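PDB 2EH3: transcriptional regulator from Aquifex aeolicus, which probably binds DNA through a helix-turn-helix motif to regulate transcription, as TetR/AcrR-family regulators do, and also binds magnesium. Local coordinates for residues 37-40 against 41-45. Sequence-based numbering, arbitrary orientation.
Sequences GAFY and FHFKS
Phe39 and Phe43, one helical turn apart, meet where helix 36-42 ends. The ring of Phe39 reaches forward, toward the end of the helix, since chi1 of 177° sets CG opposite the backbone N and beside the carbonyl carbon: CD2 nears the carbonyl oxygen of Phe43, CE2 packs 3.9 Å from CB of Phe43, CZ lies equally near that carbon, and CD2 of Phe43 stands over one face near the rim, closest to CE1. CB of Phe43 makes an off-centre CH-pi contact with the Phe39 ring, and the two rings meet obliquely, planes at 41°. The backbone helps hold the pair: Phe43 N donates a 2.8 Å hydrogen bond to Phe39 O just as Phe43 leaves helical geometry. Beyond that turn the carbonyl of Phe43 doubles back, its O 3.2 Å from CA of Tyr40 in a CA-H...O contact. Lys44 is bent at chi2 and chi4, and its NZ donates a hydrogen bond to Tyr40 O (2.7 Å), a carbonyl near the end of the helix, nearly along the C=O axis. The edge of the Tyr40 ring meets the backbone of Lys44, with CD1 3.6 Å from Lys44 O. Cutting Phe39 back to an alanine is likely to leave CB and the ring of Phe43 without their aromatic partner and a gap beside Val29 and Leu49. Within the predicted helix-turn-helix, Phe39 and Phe43 are buried against Ile7 of helix 3-18 and Leu49 of helix 46-67, while Val25 and Val29 of helix 25-32 also touch Phe39.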
ATOM      1  N   GLY A  37      18.566  -8.792  30.433  1.00 14.25           N
ATOM      2  CA  GLY A  37      19.320 -10.001  30.134  1.00 13.34           C
ATOM      3  C   GLY A  37      18.432 -11.070  29.536  1.00 12.66           C
ATOM      4  O   GLY A  37      18.848 -11.843  28.668  1.00 13.54           O
ATOM      5  N   ALA A  38      17.189 -11.128  29.996  1.00 11.81           N
ATOM      6  CA  ALA A  38      16.277 -12.119  29.460  1.00 12.40           C
ATOM      7  C   ALA A  38      15.997 -11.789  27.999  1.00 12.99           C
ATOM      8  O   ALA A  38      15.904 -12.670  27.146  1.00 13.37           O
ATOM      9  CB  ALA A  38      14.980 -12.101  30.260  1.00 13.20           C
ATOM     10  N   PHE A  39      15.859 -10.500  27.723  1.00 12.67           N
ATOM     11  CA  PHE A  39      15.590 -10.090  26.362  1.00 11.81           C
ATOM     12  C   PHE A  39      16.776 -10.388  25.456  1.00 11.26           C
ATOM     13  O   PHE A  39      16.614 -10.992  24.396  1.00 13.60           O
ATOM     14  CB  PHE A  39      15.267  -8.592  26.321  1.00 12.27           C
ATOM     15  CG  PHE A  39      15.048  -8.055  24.930  1.00 14.02           C
ATOM     16  CD1 PHE A  39      13.761  -7.991  24.397  1.00 15.27           C
ATOM     17  CD2 PHE A  39      16.134  -7.661  24.139  1.00 14.25           C
ATOM     18  CE1 PHE A  39      13.575  -7.534  23.079  1.00 15.04           C
ATOM     19  CE2 PHE A  39      15.957  -7.205  22.833  1.00 14.58           C
ATOM     20  CZ  PHE A  39      14.663  -7.148  22.311  1.00 14.31           C
ATOM     21  N   TYR A  40      17.967  -9.978  25.879  1.00 12.05           N
ATOM     22  CA  TYR A  40      19.144 -10.200  25.061  1.00 13.69           C
ATOM     23  C   TYR A  40      19.572 -11.643  24.916  1.00 13.75           C
ATOM     24  O   TYR A  40      20.343 -11.979  23.997  1.00 16.88           O
ATOM     25  CB  TYR A  40      20.261  -9.291  25.550  1.00 13.96           C
ATOM     26  CG  TYR A  40      19.956  -7.848  25.170  1.00 16.66           C
ATOM     27  CD1 TYR A  40      19.879  -7.465  23.828  1.00 16.85           C
ATOM     28  CD2 TYR A  40      19.690  -6.889  26.140  1.00 17.45           C
ATOM     29  CE1 TYR A  40      19.544  -6.161  23.457  1.00 19.43           C
ATOM     30  CE2 TYR A  40      19.349  -5.578  25.786  1.00 19.31           C
ATOM     31  CZ  TYR A  40      19.277  -5.224  24.440  1.00 20.18           C
ATOM     32  OH  TYR A  40      18.932  -3.932  24.070  1.00 21.78           O
ATOM     33  N   PHE A  41      19.078 -12.505  25.803  1.00 13.32           N
ATOM     34  CA  PHE A  41      19.387 -13.922  25.682  1.00 14.43           C
ATOM     35  C   PHE A  41      18.678 -14.440  24.418  1.00 14.93           C
ATOM     36  O   PHE A  41      19.235 -15.260  23.682  1.00 16.33           O
ATOM     37  CB  PHE A  41      18.888 -14.703  26.908  1.00 13.52           C
ATOM     38  CG  PHE A  41      19.032 -16.201  26.776  1.00 15.66           C
ATOM     39  CD1 PHE A  41      20.249 -16.831  27.043  1.00 15.93           C
ATOM     40  CD2 PHE A  41      17.942 -16.978  26.411  1.00 17.49           C
ATOM     41  CE1 PHE A  41      20.369 -18.221  26.955  1.00 17.14           C
ATOM     42  CE2 PHE A  41      18.044 -18.365  26.317  1.00 17.97           C
ATOM     43  CZ  PHE A  41      19.265 -18.990  26.594  1.00 16.96           C
ATOM     44  N   HIS A  42      17.476 -13.928  24.155  1.00 14.60           N
ATOM     45  CA  HIS A  42      16.692 -14.338  22.986  1.00 15.76           C
ATOM     46  C   HIS A  42      16.837 -13.495  21.728  1.00 16.36           C
ATOM     47  O   HIS A  42      16.627 -14.007  20.624  1.00 17.36           O
ATOM     48  CB  HIS A  42      15.204 -14.398  23.337  1.00 17.24           C
ATOM     49  CG  HIS A  42      14.874 -15.416  24.378  1.00 16.97           C
ATOM     50  ND1 HIS A  42      14.918 -16.771  24.133  1.00 20.10           N
ATOM     51  CD2 HIS A  42      14.529 -15.277  25.678  1.00 18.68           C
ATOM     52  CE1 HIS A  42      14.614 -17.422  25.243  1.00 18.53           C
ATOM     53  NE2 HIS A  42      14.375 -16.539  26.194  1.00 19.19           N
ATOM     54  N   PHE A  43      17.176 -12.215  21.887  1.00 14.97           N
ATOM     55  CA  PHE A  43      17.307 -11.291  20.749  1.00 16.42           C
ATOM     56  C   PHE A  43      18.540 -10.412  20.920  1.00 18.03           C
ATOM     57  O   PHE A  43      18.693  -9.761  21.934  1.00 20.53           O
ATOM     58  CB  PHE A  43      16.052 -10.400  20.668  1.00 14.80           C
ATOM     59  CG  PHE A  43      14.769 -11.177  20.480  1.00 12.91           C
ATOM     60  CD1 PHE A  43      14.435 -11.711  19.216  1.00 13.34           C
ATOM     61  CD2 PHE A  43      13.896 -11.407  21.552  1.00 12.63           C
ATOM     62  CE1 PHE A  43      13.259 -12.453  19.048  1.00 14.50           C
ATOM     63  CE2 PHE A  43      12.717 -12.153  21.386  1.00 14.33           C
ATOM     64  CZ  PHE A  43      12.395 -12.681  20.127  1.00 14.22           C
ATOM     65  N   LYS A  44      19.408 -10.351  19.919  1.00 19.38           N
ATOM     66  CA  LYS A  44      20.584  -9.527  20.095  1.00 20.71           C
ATOM     67  C   LYS A  44      20.308  -8.037  19.909  1.00 20.17           C
ATOM     68  O   LYS A  44      21.072  -7.187  20.391  1.00 21.20           O
ATOM     69  CB  LYS A  44      21.702 -10.021  19.174  1.00 25.25           C
ATOM     70  CG  LYS A  44      22.176 -11.431  19.563  1.00 29.20           C
ATOM     71  CD  LYS A  44      22.641 -11.458  21.028  1.00 31.33           C
ATOM     72  CE  LYS A  44      22.794 -12.875  21.578  1.00 33.55           C
ATOM     73  NZ  LYS A  44      21.505 -13.444  22.079  1.00 32.70           N
ATOM     74  N   SER A  45      19.171  -7.722  19.289  1.00 18.34           N
ATOM     75  CA  SER A  45      18.811  -6.342  19.027  1.00 17.08           C
ATOM     76  C   SER A  45      17.324  -6.176  18.738  1.00 15.89           C
ATOM     77  O   SER A  45      16.606  -7.142  18.501  1.00 15.04           O
ATOM     78  CB  SER A  45      19.568  -5.849  17.802  1.00 17.50           C
ATOM     79  OG  SER A  45      19.169  -6.619  16.681  1.00 17.73           O
TER